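Local coordinates for putative chorismate mutase (Yersinia pestis biovar Microtus str. 91001, PDB 2GBB), which catalyses the Claisen rearrangement of chorismate to prephenate as a secreted, all-helical chorismate mutase, and may contribute to the pathogenicity of the bacterium, at residues N11-Y16 and E102-I107; Q5-I10 and I130-Q135; K39-A44 and L61-I66; M17-G22 and Q89-D94. One frame throughout, in Å; residues are numbered along the deposited sequence. Where two conformers were deposited one is given.

Contact 1 of 4, residues N11-Y16 and E102-I107; sequences NERLSY and ELSTKI
Leu-103 packs onto helix 7-14 at Arg-13, where the two backbones come closest (CA to CA 5.7 Å). Its CG lies over the helix backbone, 3.9 Å from Arg-13 N, and its CB stands 4.2 Å from Arg-13 CB. One branch, CD2, meets the ring of Tyr-16 at the edge and near the ring plane, 3.8 Å from CE2, the two side chains crossing at about a right angle. The second group of touches runs along the arm of Arg-13. Ile-107 lays its terminal methyl CD1 across the aliphatic part, 3.8 Å from Arg-13 CD. Farther out, Ser-104 CB faces the guanidinium edge, 3.6 Å from Arg-13 NE. That NE is buried and has no partner in the model; what lies against it here is Ser-104 CB, while NH1 and NH2 are satisfied elsewhere. The reach of the arm follows from its torsions: CG is anti to the backbone N (chi1 -165°) and the chain stays extended as far as NE, which carries the guanidinium past Ile-107 and Ser-104. Beyond the two segments, Gln-65 of helix 55-82 touches both Arg-13 and Ile-107, while Ile-100 of helix 93-117 touches Arg-13 and Tyr-16. At its far end Arg-13 NH1 is hydrogen-bonded to a citrate ion, probably from the crystallisation liquor. Arg-13 is probably a substrate-binding residue, which fits an anion lying there. An arginine reaching from between packed helices toward a carboxylate-bearing ligand is consistent with the active site of the all-helical AroQ (type II) chorismate mutases.

Contact 2 of 4, residues Q5-I10 and I130-Q135; sequences QTAPLI and INTIRQ. With SO4 (sulfate ion), chain H.
Thr-132 presents a methyl group, not its hydroxyl, to the start of helix 7-14: CG2 lies 3.8 Å from Pro-8 N, a backbone nitrogen that carries no hydrogen. The torsion explains the choice, since CG2 is anti to the backbone N, while OG1 (chi1 -51°) turns back to a hydrogen bond with His-128 O in its own helix. In this all-helical fold the contact joins the first helix to the C-terminal end of helix 126-132, and no hydrogen bond crosses it. Ala-7 CB fills in beside the threonine, 3.8 Å from the same CG2. Ile-133, the first residue to leave helical backbone angles (psi 90°), supplies the deeper half. Its CG1 rests 3.6 Å from Ala-7 O, and its tip, CD1, meets Ile-10 CG2 at 3.8 Å and Ala-7 CB at 4.1 Å. Phe-129 adds to this apolar patch by touching Ala-7 and Ile-10, and Val-143 of helix 140-150 touches Ile-133. On the outer side of the same helix end, a sulfate ion, probably from the crystallisation liquor, is hydrogen-bonded to His-128 ND1 and to exposed Asn-131, whose ND2 donates to sulfate O4 over 2.6 Å at an N-H...O angle of 154°.

Contact 3 of 4, residues K39-A44 and L61-I66; sequences KVINSA and LMVAQI
Val-40, Ile-41 and Ala-44 meet Met-62, Val-63 and Ile-66 through carbon and selenium alone; no hydrogen bond crosses. The helices carrying them, 34-50 and 55-82, follow each other in the chain and form a helical hairpin: their local axes run 143° apart in direction, roughly antiparallel, and approach to 10.0 Å. The tightest apolar packing surrounds Met-62, a selenomethionine whose chain is bent at both chi2 and chi3 (-47° and -57°). This bend brings CG, SE and CE in turn to one methyl: Ala-44 CB has Met-62 CG at 3.5 Å and SE at 3.6 Å, with CE slightly farther. From there CE reaches on to Val-40 CG1, 3.8 Å away, the side chains crossing obliquely. A second apolar group centres on Ile-66 CD1. It meets Val-40 CG1 tip to tip at 3.8 Å and lies 4.0 Å from Ile-41 CG1, where the two isoleucines cross at about a right angle. Toward the body of the bundle, Arg-13 touches Val-40 and Ser-104 touches Met-62. The polar interactions stay within each helix: Lys-39 O accepts from both Ser-43 N and, at 3.2 Å, Ser-43 OG, which arrive from opposite faces of its carbonyl plane.

Contact 4 of 4, residues M17-G22 and Q89-D94; sequences MKDVAG and QPKPLD. With SO4 (sulfate ion), chain F.
Asp-19 OD1 accepts the backbone N-H of Lys-91 in a nearly straight bond, 2.9 Å long with an N-H...O angle of 169°. The donor comes from above the carboxylate, 41° out of its plane. With CG beside the backbone N (chi1 -74°), the carboxylate swings from the helix flank toward residues 90-91. Pro-90 packs just before this bond: its CA is 3.3 Å from Asp-19 OD1, and its CB lies 3.5 Å from Asp-19 O. Farther along the ring, CG rests on bare backbone, 3.7 Å from Gly-22 C. In the bundle this ties helix 17-26 to the extended residues leading into helix 93-117, with Pro-92 at the N-cap position of the latter. Val-96 of that helix touches Asp-19, Val-20 and Lys-91. The ammonium of Lys-91 remains apart, its NZ 4.9 Å from Asp-19 OD2, too far for a salt bridge. Lys-18 is engaged separately. Its extended chain takes NZ to a sulfate ion, probably from the crystallisation liquor, with hydrogen bonds to O2 at 3.0 Å and O1 at 3.1 Å; Glu-85 adds a salt bridge to that NZ, Trp-88 a cation-pi contact with the lysine, and Tyr-76 OH a hydrogen bond to the sulfate.

Contact 1 is the hub. It shares helix 7-14 with contact 2, whose centre is about 10 Å away, and Asn-11 OD1 probably accepts a hydrogen bond from Gln-135 NE2 (2.9 Å) between them. Contact 3 lies about 12 Å off, centre to centre, its Gln-65 OE1 packed 3.6 Å from Ile-107 CD1 of contact 1. Both border the probable substrate pocket: the bound citrate is about 3 Å from the side chain of Arg-13 and about 4 Å from that of Ile-66. Contact 4 shares helix 93-117 with contact 1, and 17-22 directly follows 11-16; its centre is about 14 Å from contact 1, with no touch beyond that join, and about 20 and 19 Å from contacts 2 and 3.

Contact 1 of 4, residues N11-Y16 and E102-I107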
loop_
_atom_site.group_PDB
_atom_site.type_symbol
_atom_site.label_atom_id
_atom_site.label_comp_id
_atom_site.label_asym_id
_atom_site.label_seq_id
_atom_site.Cartn_x
_atom_site.Cartn_y
_atom_site.Cartn_z
ATOM N N ASN A 11 -1.357 -14.279 14.259
ATOM C CA ASN A 11 -1.539 -12.892 14.660
ATOM C C ASN A 11 -0.282 -12.159 15.134
ATOM O O ASN A 11 -0.030 -11.034 14.702
ATOM C CB ASN A 11 -2.674 -12.777 15.697
ATOM C CG ASN A 11 -2.952 -11.348 16.074
ATOM O OD1 ASN A 11 -3.544 -10.614 15.301
ATOM N ND2 ASN A 11 -2.472 -10.930 17.246
ATOM N N GLU A 12 0.479 -12.764 16.040
ATOM C CA GLU A 12 1.748 -12.187 16.524
ATOM C C GLU A 12 2.788 -12.042 15.418
ATOM O O GLU A 12 3.516 -11.053 15.397
ATOM C CB GLU A 12 2.341 -13.048 17.654
ATOM C CG GLU A 12 1.470 -13.227 18.935
ATOM C CD GLU A 12 1.760 -14.549 19.676
ATOM O OE1 GLU A 12 0.842 -15.128 20.331
ATOM O OE2 GLU A 12 2.913 -15.021 19.597
ATOM N N ARG A 13 2.880 -13.019 14.508
ATOM C CA ARG A 13 3.768 -12.864 13.331
ATOM C C ARG A 13 3.432 -11.539 12.578
ATOM O O ARG A 13 4.297 -10.720 12.287
ATOM C CB ARG A 13 3.657 -14.076 12.398
ATOM C CG ARG A 13 4.833 -14.149 11.351
ATOM C CD ARG A 13 4.874 -15.457 10.539
ATOM N NE ARG A 13 6.037 -15.464 9.649
ATOM C CZ ARG A 13 6.112 -14.817 8.482
ATOM N NH1 ARG A 13 5.064 -14.140 8.017
ATOM N NH2 ARG A 13 7.251 -14.851 7.775
ATOM N N LEU A 14 2.153 -11.331 12.320
ATOM C CA LEU A 14 1.686 -10.176 11.542
ATOM C C LEU A 14 1.822 -8.831 12.314
ATOM O O LEU A 14 1.884 -7.773 11.721
ATOM C CB LEU A 14 0.232 -10.428 11.057
ATOM C CG LEU A 14 -0.027 -11.466 9.949
ATOM C CD1 LEU A 14 -1.538 -11.735 9.773
ATOM C CD2 LEU A 14 0.537 -10.997 8.606
ATOM N N SER A 15 1.946 -8.874 13.644
ATOM C CA SER A 15 2.182 -7.633 14.435
ATOM C C SER A 15 3.559 -6.965 14.161
ATOM O O SER A 15 3.751 -5.842 14.519
ATOM C CB SER A 15 2.054 -7.901 15.942
ATOM O OG SER A 15 3.094 -8.779 16.341
ATOM N N TYR A 16 4.507 -7.677 13.575
ATOM C CA TYR A 16 5.820 -7.145 13.205
ATOM C C TYR A 16 5.873 -6.421 11.865
ATOM O O TYR A 16 6.888 -5.876 11.504
ATOM C CB TYR A 16 6.864 -8.280 13.187
ATOM C CG TYR A 16 7.163 -8.706 14.591
ATOM C CD1 TYR A 16 7.881 -7.855 15.440
ATOM C CD2 TYR A 16 6.672 -9.909 15.111
ATOM C CE1 TYR A 16 8.110 -8.183 16.789
ATOM C CE2 TYR A 16 6.928 -10.263 16.468
ATOM C CZ TYR A 16 7.631 -9.384 17.286
ATOM O OH TYR A 16 7.872 -9.689 18.633
ATOM N N GLU A 102 11.197 -16.838 14.119
ATOM C CA GLU A 102 10.886 -17.548 15.360
ATOM C C GLU A 102 9.407 -17.896 15.404
ATOM O O GLU A 102 9.024 -19.038 15.661
ATOM C CB GLU A 102 11.300 -16.679 16.532
ATOM C CG GLU A 102 11.268 -17.325 17.923
ATOM C CD GLU A 102 12.171 -16.567 18.945
ATOM O OE1 GLU A 102 12.481 -17.195 20.017
ATOM O OE2 GLU A 102 12.556 -15.367 18.669
ATOM N N LEU A 103 8.566 -16.925 15.093
ATOM C CA LEU A 103 7.118 -17.134 15.140
ATOM C C LEU A 103 6.656 -18.082 14.047
ATOM O O LEU A 103 5.767 -18.938 14.241
ATOM C CB LEU A 103 6.386 -15.795 15.025
ATOM C CG LEU A 103 5.696 -15.075 16.178
ATOM C CD1 LEU A 103 5.135 -16.036 17.233
ATOM C CD2 LEU A 103 6.524 -13.998 16.825
ATOM N N SER A 104 7.284 -17.939 12.886
ATOM C CA SER A 104 7.063 -18.845 11.791
ATOM C C SER A 104 7.319 -20.338 12.195
ATOM O O SER A 104 6.477 -21.233 11.914
ATOM C CB SER A 104 7.881 -18.370 10.587
ATOM O OG SER A 104 7.585 -19.184 9.519
ATOM N N THR A 105 8.416 -20.583 12.916
ATOM C CA THR A 105 8.688 -21.917 13.479
ATOM C C THR A 105 7.568 -22.397 14.415
ATOM O O THR A 105 7.128 -23.532 14.311
ATOM C CB THR A 105 10.013 -21.948 14.307
ATOM O OG1 THR A 105 11.049 -21.343 13.548
ATOM C CG2 THR A 105 10.449 -23.380 14.677
ATOM N N LYS A 106 7.148 -21.520 15.327
ATOM C CA LYS A 106 6.144 -21.833 16.343
ATOM C C LYS A 106 4.800 -22.169 15.714
ATOM O O LYS A 106 4.086 -23.069 16.173
ATOM C CB LYS A 106 6.022 -20.687 17.323
ATOM C CG LYS A 106 7.271 -20.533 18.197
ATOM C CD LYS A 106 6.962 -19.708 19.440
ATOM C CE LYS A 106 8.243 -19.219 20.143
ATOM N NZ LYS A 106 7.835 -18.487 21.411
ATOM N N ILE A 107 4.488 -21.486 14.627
ATOM C CA ILE A 107 3.249 -21.736 13.912
ATOM C C ILE A 107 3.265 -23.156 13.326
ATOM O O ILE A 107 2.321 -23.901 13.459
ATOM C CB ILE A 107 3.029 -20.626 12.798
ATOM C CG1 ILE A 107 2.649 -19.285 13.454
ATOM C CG2 ILE A 107 2.000 -21.083 11.762
ATOM C CD1 ILE A 107 2.952 -18.045 12.601
#

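Contact 2 of 4, residues Q5-I10 and I130-Q135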
loop_
_atom_site.group_PDB
_atom_site.type_symbol
_atom_site.label_atom_id
_atom_site.label_comp_id
_atom_site.label_asym_id
_atom_site.label_seq_id
_atom_site.Cartn_x
_atom_site.Cartn_y
_atom_site.Cartn_z
ATOM N N GLN A 5 -4.846 -23.392 18.990
ATOM C CA GLN A 5 -3.832 -22.434 19.425
ATOM C C GLN A 5 -2.896 -21.856 18.323
ATOM O O GLN A 5 -1.890 -21.239 18.636
ATOM C CB GLN A 5 -3.025 -23.009 20.602
ATOM C CG GLN A 5 -3.828 -23.284 21.909
ATOM C CD GLN A 5 -4.893 -22.217 22.248
ATOM O OE1 GLN A 5 -4.634 -20.990 22.255
ATOM N NE2 GLN A 5 -6.101 -22.690 22.539
ATOM N N THR A 6 -3.250 -22.027 17.043
ATOM C CA THR A 6 -2.392 -21.556 15.946
ATOM C C THR A 6 -2.595 -20.076 15.633
ATOM O O THR A 6 -1.630 -19.327 15.488
ATOM C CB THR A 6 -2.575 -22.404 14.650
ATOM O OG1 THR A 6 -2.323 -23.778 14.951
ATOM C CG2 THR A 6 -1.559 -21.966 13.568
ATOM N N ALA A 7 -3.855 -19.661 15.534
ATOM C CA ALA A 7 -4.186 -18.277 15.192
ATOM C C ALA A 7 -3.471 -17.204 16.001
ATOM O O ALA A 7 -3.072 -16.199 15.412
ATOM C CB ALA A 7 -5.678 -18.056 15.237
ATOM N N PRO A 8 -3.338 -17.371 17.346
ATOM C CA PRO A 8 -2.604 -16.390 18.161
ATOM C C PRO A 8 -1.173 -16.176 17.672
ATOM O O PRO A 8 -0.652 -15.042 17.680
ATOM C CB PRO A 8 -2.614 -17.021 19.559
ATOM C CG PRO A 8 -3.898 -17.860 19.608
ATOM C CD PRO A 8 -3.944 -18.434 18.185
ATOM N N LEU A 9 -0.556 -17.249 17.211
ATOM C CA LEU A 9 0.804 -17.198 16.656
ATOM C C LEU A 9 0.849 -16.482 15.321
ATOM O O LEU A 9 1.747 -15.676 15.084
ATOM C CB LEU A 9 1.403 -18.614 16.557
ATOM C CG LEU A 9 1.379 -19.395 17.899
ATOM C CD1 LEU A 9 1.438 -20.912 17.737
ATOM C CD2 LEU A 9 2.520 -18.929 18.807
ATOM N N ILE A 10 -0.120 -16.760 14.462
ATOM C CA ILE A 10 -0.198 -16.109 13.166
ATOM C C ILE A 10 -0.437 -14.604 13.347
ATOM O O ILE A 10 0.234 -13.751 12.733
ATOM C CB ILE A 10 -1.341 -16.740 12.368
ATOM C CG1 ILE A 10 -0.972 -18.194 11.972
ATOM C CG2 ILE A 10 -1.722 -15.870 11.205
ATOM C CD1 ILE A 10 -2.120 -18.966 11.268
ATOM N N ILE A 130 -10.859 -15.098 12.191
ATOM C CA ILE A 130 -11.237 -13.681 12.112
ATOM C C ILE A 130 -11.141 -12.929 13.459
ATOM O O ILE A 130 -10.510 -11.870 13.548
ATOM C CB ILE A 130 -12.636 -13.494 11.491
ATOM C CG1 ILE A 130 -12.647 -14.020 10.045
ATOM C CG2 ILE A 130 -13.093 -12.000 11.619
ATOM C CD1 ILE A 130 -11.885 -13.139 9.056
ATOM N N ASN A 131 -11.745 -13.485 14.500
ATOM C CA ASN A 131 -11.784 -12.817 15.804
ATOM C C ASN A 131 -10.421 -12.727 16.479
ATOM O O ASN A 131 -10.223 -11.884 17.377
ATOM C CB ASN A 131 -12.791 -13.516 16.747
ATOM C CG ASN A 131 -14.251 -13.421 16.250
ATOM O OD1 ASN A 131 -14.601 -12.565 15.411
ATOM N ND2 ASN A 131 -15.107 -14.311 16.767
ATOM N N THR A 132 -9.486 -13.583 16.049
ATOM C CA THR A 132 -8.186 -13.710 16.713
ATOM C C THR A 132 -7.104 -12.986 15.930
ATOM O O THR A 132 -6.195 -12.404 16.504
ATOM C CB THR A 132 -7.745 -15.198 16.867
ATOM O OG1 THR A 132 -8.796 -15.946 17.471
ATOM C CG2 THR A 132 -6.473 -15.320 17.713
ATOM N N ILE A 133 -7.179 -13.063 14.610
ATOM C CA ILE A 133 -6.175 -12.414 13.802
ATOM C C ILE A 133 -6.758 -11.058 13.411
ATOM O O ILE A 133 -7.476 -10.937 12.429
ATOM C CB ILE A 133 -5.782 -13.265 12.562
ATOM C CG1 ILE A 133 -5.304 -14.667 12.994
ATOM C CG2 ILE A 133 -4.678 -12.562 11.785
ATOM C CD1 ILE A 133 -5.406 -15.728 11.919
ATOM N N ARG A 134 -6.489 -10.066 14.255
ATOM C CA ARG A 134 -6.875 -8.684 14.003
ATOM C C ARG A 134 -5.657 -7.769 14.174
ATOM O O ARG A 134 -4.994 -7.787 15.210
ATOM C CB ARG A 134 -8.050 -8.217 14.905
ATOM C CG ARG A 134 -8.392 -9.029 16.161
ATOM C CD ARG A 134 -9.695 -8.471 16.870
ATOM N NE ARG A 134 -9.590 -7.056 17.303
ATOM C CZ ARG A 134 -10.231 -6.025 16.731
ATOM N NH1 ARG A 134 -11.064 -6.225 15.707
ATOM N NH2 ARG A 134 -10.043 -4.777 17.181
ATOM N N GLN A 135 -5.334 -7.018 13.133
ATOM C CA GLN A 135 -4.255 -6.029 13.188
ATOM C C GLN A 135 -4.748 -4.824 12.382
ATOM O O GLN A 135 -5.554 -4.961 11.453
ATOM C CB GLN A 135 -2.927 -6.519 12.550
ATOM C CG GLN A 135 -2.147 -7.706 13.170
ATOM C CD GLN A 135 -1.564 -7.422 14.556
ATOM O OE1 GLN A 135 -1.079 -6.309 14.855
ATOM N NE2 GLN A 135 -1.610 -8.440 15.420
HETATM S S SO4 H . -13.988 -17.094 18.738
HETATM O O1 SO4 H . -14.519 -18.341 18.176
HETATM O O2 SO4 H . -13.549 -17.356 20.118
HETATM O O3 SO4 H . -12.831 -16.664 17.973
HETATM O O4 SO4 H . -14.987 -16.029 18.697
#

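Contact 3 of 4, residues K39-A44 and L61-I66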
loop_
_atom_site.group_PDB
_atom_site.type_symbol
_atom_site.label_atom_id
_atom_site.label_comp_id
_atom_site.label_asym_id
_atom_site.label_seq_id
_atom_site.Cartn_x
_atom_site.Cartn_y
_atom_site.Cartn_z
ATOM N N LYS A 39 13.095 -17.132 0.092
ATOM C CA LYS A 39 13.891 -17.497 1.262
ATOM C C LYS A 39 12.960 -17.928 2.430
ATOM O O LYS A 39 13.168 -18.948 3.064
ATOM C CB LYS A 39 14.803 -16.297 1.623
ATOM C CG LYS A 39 15.800 -16.551 2.709
ATOM C CD LYS A 39 16.430 -15.231 3.233
ATOM C CE LYS A 39 17.035 -15.561 4.635
ATOM N NZ LYS A 39 18.241 -14.725 4.907
ATOM N N VAL A 40 11.903 -17.164 2.653
ATOM C CA VAL A 40 10.963 -17.416 3.733
ATOM C C VAL A 40 10.232 -18.728 3.455
ATOM O O VAL A 40 10.083 -19.567 4.343
ATOM C CB VAL A 40 9.973 -16.214 3.831
ATOM C CG1 VAL A 40 8.651 -16.597 4.544
ATOM C CG2 VAL A 40 10.653 -15.005 4.505
ATOM N N ILE A 41 9.827 -18.921 2.190
ATOM C CA ILE A 41 9.181 -20.148 1.721
ATOM C C ILE A 41 10.118 -21.348 1.841
ATOM O O ILE A 41 9.729 -22.387 2.396
ATOM C CB ILE A 41 8.629 -19.994 0.263
ATOM C CG1 ILE A 41 7.536 -18.906 0.216
ATOM C CG2 ILE A 41 8.124 -21.368 -0.296
ATOM C CD1 ILE A 41 7.064 -18.556 -1.243
ATOM N N ASN A 42 11.338 -21.227 1.327
ATOM C CA ASN A 42 12.299 -22.345 1.407
ATOM C C ASN A 42 12.616 -22.782 2.864
ATOM O O ASN A 42 12.644 -23.988 3.151
ATOM C CB ASN A 42 13.624 -22.031 0.650
ATOM C CG ASN A 42 14.731 -23.091 0.894
ATOM O OD1 ASN A 42 14.746 -24.145 0.262
ATOM N ND2 ASN A 42 15.674 -22.786 1.794
ATOM N N SER A 43 12.836 -21.836 3.770
ATOM C CA SER A 43 13.038 -22.156 5.213
ATOM C C SER A 43 11.821 -22.812 5.870
ATOM O O SER A 43 11.950 -23.782 6.635
ATOM C CB SER A 43 13.315 -20.894 5.993
ATOM O OG SER A 43 14.556 -20.432 5.543
ATOM N N ALA A 44 10.643 -22.258 5.605
ATOM C CA ALA A 44 9.422 -22.854 6.129
ATOM C C ALA A 44 9.302 -24.289 5.642
ATOM O O ALA A 44 9.051 -25.185 6.439
ATOM C CB ALA A 44 8.179 -22.032 5.780
ATOM N N LEU A 61 0.095 -21.789 2.638
ATOM C CA LEU A 61 0.028 -21.049 3.901
ATOM C C LEU A 61 1.119 -19.991 3.979
ATOM O O LEU A 61 0.857 -18.880 4.375
ATOM C CB LEU A 61 0.244 -21.980 5.081
ATOM C CG LEU A 61 -0.422 -21.678 6.420
ATOM C CD1 LEU A 61 0.482 -22.156 7.553
ATOM C CD2 LEU A 61 -1.015 -20.275 6.628
HETATM N N MSE A 62 2.334 -20.344 3.604
HETATM C CA MSE A 62 3.387 -19.325 3.566
HETATM C C MSE A 62 3.026 -18.227 2.579
HETATM O O MSE A 62 3.109 -17.085 2.918
HETATM C CB MSE A 62 4.737 -19.948 3.262
HETATM C CG MSE A 62 5.156 -20.992 4.238
HETATM SE SE MSE A 62 4.931 -20.480 6.137
HETATM C CE MSE A 62 6.030 -18.837 6.152
ATOM N N VAL A 63 2.601 -18.586 1.362
ATOM C CA VAL A 63 2.089 -17.606 0.371
ATOM C C VAL A 63 0.991 -16.695 0.975
ATOM O O VAL A 63 1.058 -15.475 0.851
ATOM C CB VAL A 63 1.638 -18.281 -0.956
ATOM C CG1 VAL A 63 0.812 -17.314 -1.852
ATOM C CG2 VAL A 63 2.880 -18.788 -1.765
ATOM N N ALA A 64 -0.009 -17.291 1.639
ATOM C CA ALA A 64 -1.113 -16.522 2.272
ATOM C C ALA A 64 -0.604 -15.579 3.367
ATOM O O ALA A 64 -1.049 -14.398 3.495
ATOM C CB ALA A 64 -2.215 -17.477 2.834
ATOM N N GLN A 65 0.358 -16.065 4.155
ATOM C CA GLN A 65 0.872 -15.225 5.221
ATOM C C GLN A 65 1.670 -14.036 4.647
ATOM O O GLN A 65 1.604 -12.928 5.185
ATOM C CB GLN A 65 1.770 -16.030 6.174
ATOM C CG GLN A 65 0.954 -16.916 7.094
ATOM C CD GLN A 65 1.812 -17.571 8.112
ATOM O OE1 GLN A 65 1.850 -17.144 9.265
ATOM N NE2 GLN A 65 2.533 -18.616 7.698
ATOM N N ILE A 66 2.454 -14.293 3.615
ATOM C CA ILE A 66 3.259 -13.256 2.958
ATOM C C ILE A 66 2.370 -12.218 2.286
ATOM O O ILE A 66 2.640 -11.043 2.420
ATOM C CB ILE A 66 4.254 -13.888 1.956
ATOM C CG1 ILE A 66 5.476 -14.478 2.706
ATOM C CG2 ILE A 66 4.638 -12.930 0.786
ATOM C CD1 ILE A 66 6.119 -15.609 1.941
#

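Contact 4 of 4, residues M17-G22 and Q89-D94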
loop_
_atom_site.group_PDB
_atom_site.type_symbol
_atom_site.label_atom_id
_atom_site.label_comp_id
_atom_site.label_asym_id
_atom_site.label_seq_id
_atom_site.Cartn_x
_atom_site.Cartn_y
_atom_site.Cartn_z
HETATM N N MSE A 17 4.795 -6.437 11.111
HETATM C CA MSE A 17 4.875 -6.004 9.720
HETATM C C MSE A 17 4.843 -4.488 9.562
HETATM O O MSE A 17 5.324 -3.936 8.556
HETATM C CB MSE A 17 3.771 -6.672 8.919
HETATM C CG MSE A 17 3.935 -8.195 8.887
HETATM SE SE MSE A 17 5.706 -8.722 8.268
HETATM C CE MSE A 17 5.496 -10.548 8.679
ATOM N N LYS A 18 4.315 -3.815 10.582
ATOM C CA LYS A 18 4.440 -2.362 10.643
ATOM C C LYS A 18 5.919 -1.993 10.699
ATOM O O LYS A 18 6.328 -1.099 9.974
ATOM C CB LYS A 18 3.646 -1.726 11.796
ATOM C CG LYS A 18 3.711 -0.167 11.767
ATOM C CD LYS A 18 3.231 0.425 13.076
ATOM C CE LYS A 18 3.130 1.968 13.034
ATOM N NZ LYS A 18 2.384 2.389 14.288
ATOM N N ASP A 19 6.726 -2.691 11.506
ATOM C CA ASP A 19 8.171 -2.399 11.516
ATOM C C ASP A 19 8.844 -2.652 10.181
ATOM O O ASP A 19 9.759 -1.892 9.820
ATOM C CB ASP A 19 8.905 -3.241 12.537
ATOM C CG ASP A 19 8.641 -2.760 13.966
ATOM O OD1 ASP A 19 9.118 -1.686 14.327
ATOM O OD2 ASP A 19 7.914 -3.434 14.685
ATOM N N VAL A 20 8.433 -3.724 9.487
ATOM C CA VAL A 20 9.041 -4.051 8.183
ATOM C C VAL A 20 8.679 -2.958 7.193
ATOM O O VAL A 20 9.532 -2.466 6.487
ATOM C CB VAL A 20 8.610 -5.459 7.660
ATOM C CG1 VAL A 20 9.249 -5.761 6.276
ATOM C CG2 VAL A 20 8.968 -6.598 8.684
ATOM N N ALA A 21 7.405 -2.525 7.203
ATOM C CA ALA A 21 6.911 -1.438 6.358
ATOM C C ALA A 21 7.699 -0.170 6.630
ATOM O O ALA A 21 8.048 0.560 5.684
ATOM C CB ALA A 21 5.405 -1.176 6.634
ATOM N N GLY A 22 7.937 0.116 7.917
ATOM C CA GLY A 22 8.687 1.334 8.307
ATOM C C GLY A 22 10.126 1.291 7.843
ATOM O O GLY A 22 10.649 2.306 7.373
ATOM N N GLN A 89 9.362 4.863 15.486
ATOM C CA GLN A 89 10.503 4.424 14.705
ATOM C C GLN A 89 10.508 2.890 14.592
ATOM O O GLN A 89 10.183 2.185 15.540
ATOM C CB GLN A 89 11.787 4.914 15.391
ATOM C CG GLN A 89 12.910 3.856 15.596
ATOM C CD GLN A 89 14.175 4.128 14.784
ATOM O OE1 GLN A 89 14.936 5.057 15.080
ATOM N NE2 GLN A 89 14.417 3.300 13.772
ATOM N N PRO A 90 10.783 2.369 13.389
ATOM C CA PRO A 90 10.854 0.928 13.249
ATOM C C PRO A 90 12.040 0.320 14.017
ATOM O O PRO A 90 13.092 0.932 14.130
ATOM C CB PRO A 90 11.005 0.730 11.742
ATOM C CG PRO A 90 11.525 2.002 11.228
ATOM C CD PRO A 90 10.977 3.065 12.112
ATOM N N LYS A 91 11.838 -0.860 14.561
ATOM C CA LYS A 91 12.921 -1.639 15.161
ATOM C C LYS A 91 13.969 -2.067 14.114
ATOM O O LYS A 91 13.661 -2.105 12.925
ATOM C CB LYS A 91 12.313 -2.849 15.898
ATOM C CG LYS A 91 11.632 -2.425 17.225
ATOM C CD LYS A 91 10.877 -3.596 17.881
ATOM C CE LYS A 91 9.761 -3.090 18.840
ATOM N NZ LYS A 91 8.966 -4.269 19.399
ATOM N N PRO A 92 15.227 -2.364 14.538
ATOM C CA PRO A 92 16.244 -2.797 13.560
ATOM C C PRO A 92 15.787 -4.057 12.809
ATOM O O PRO A 92 15.310 -5.020 13.428
ATOM C CB PRO A 92 17.442 -3.160 14.452
ATOM C CG PRO A 92 17.285 -2.385 15.645
ATOM C CD PRO A 92 15.785 -2.365 15.907
ATOM N N LEU A 93 15.954 -4.057 11.483
ATOM C CA LEU A 93 15.416 -5.119 10.638
ATOM C C LEU A 93 15.792 -6.495 11.118
ATOM O O LEU A 93 14.959 -7.411 11.143
ATOM C CB LEU A 93 15.961 -4.993 9.217
ATOM C CG LEU A 93 15.228 -5.415 7.939
ATOM C CD1 LEU A 93 16.193 -6.017 6.927
ATOM C CD2 LEU A 93 13.998 -6.254 8.102
ATOM N N ASP A 94 17.066 -6.669 11.425
ATOM C CA ASP A 94 17.550 -8.026 11.706
ATOM C C ASP A 94 16.850 -8.577 12.938
ATOM O O ASP A 94 16.517 -9.760 13.003
ATOM C CB ASP A 94 19.056 -8.007 11.935
ATOM C CG ASP A 94 19.669 -9.391 11.870
ATOM O OD1 ASP A 94 19.984 -9.862 10.728
ATOM O OD2 ASP A 94 19.889 -9.978 12.976
HETATM S S SO4 F . -1.004 1.471 14.695
HETATM O O1 SO4 F . -0.392 1.394 13.383
HETATM O O2 SO4 F . 0.026 1.241 15.696
HETATM O O3 SO4 F . -1.594 2.798 14.874
HETATM O O4 SO4 F . -2.063 0.478 14.826
#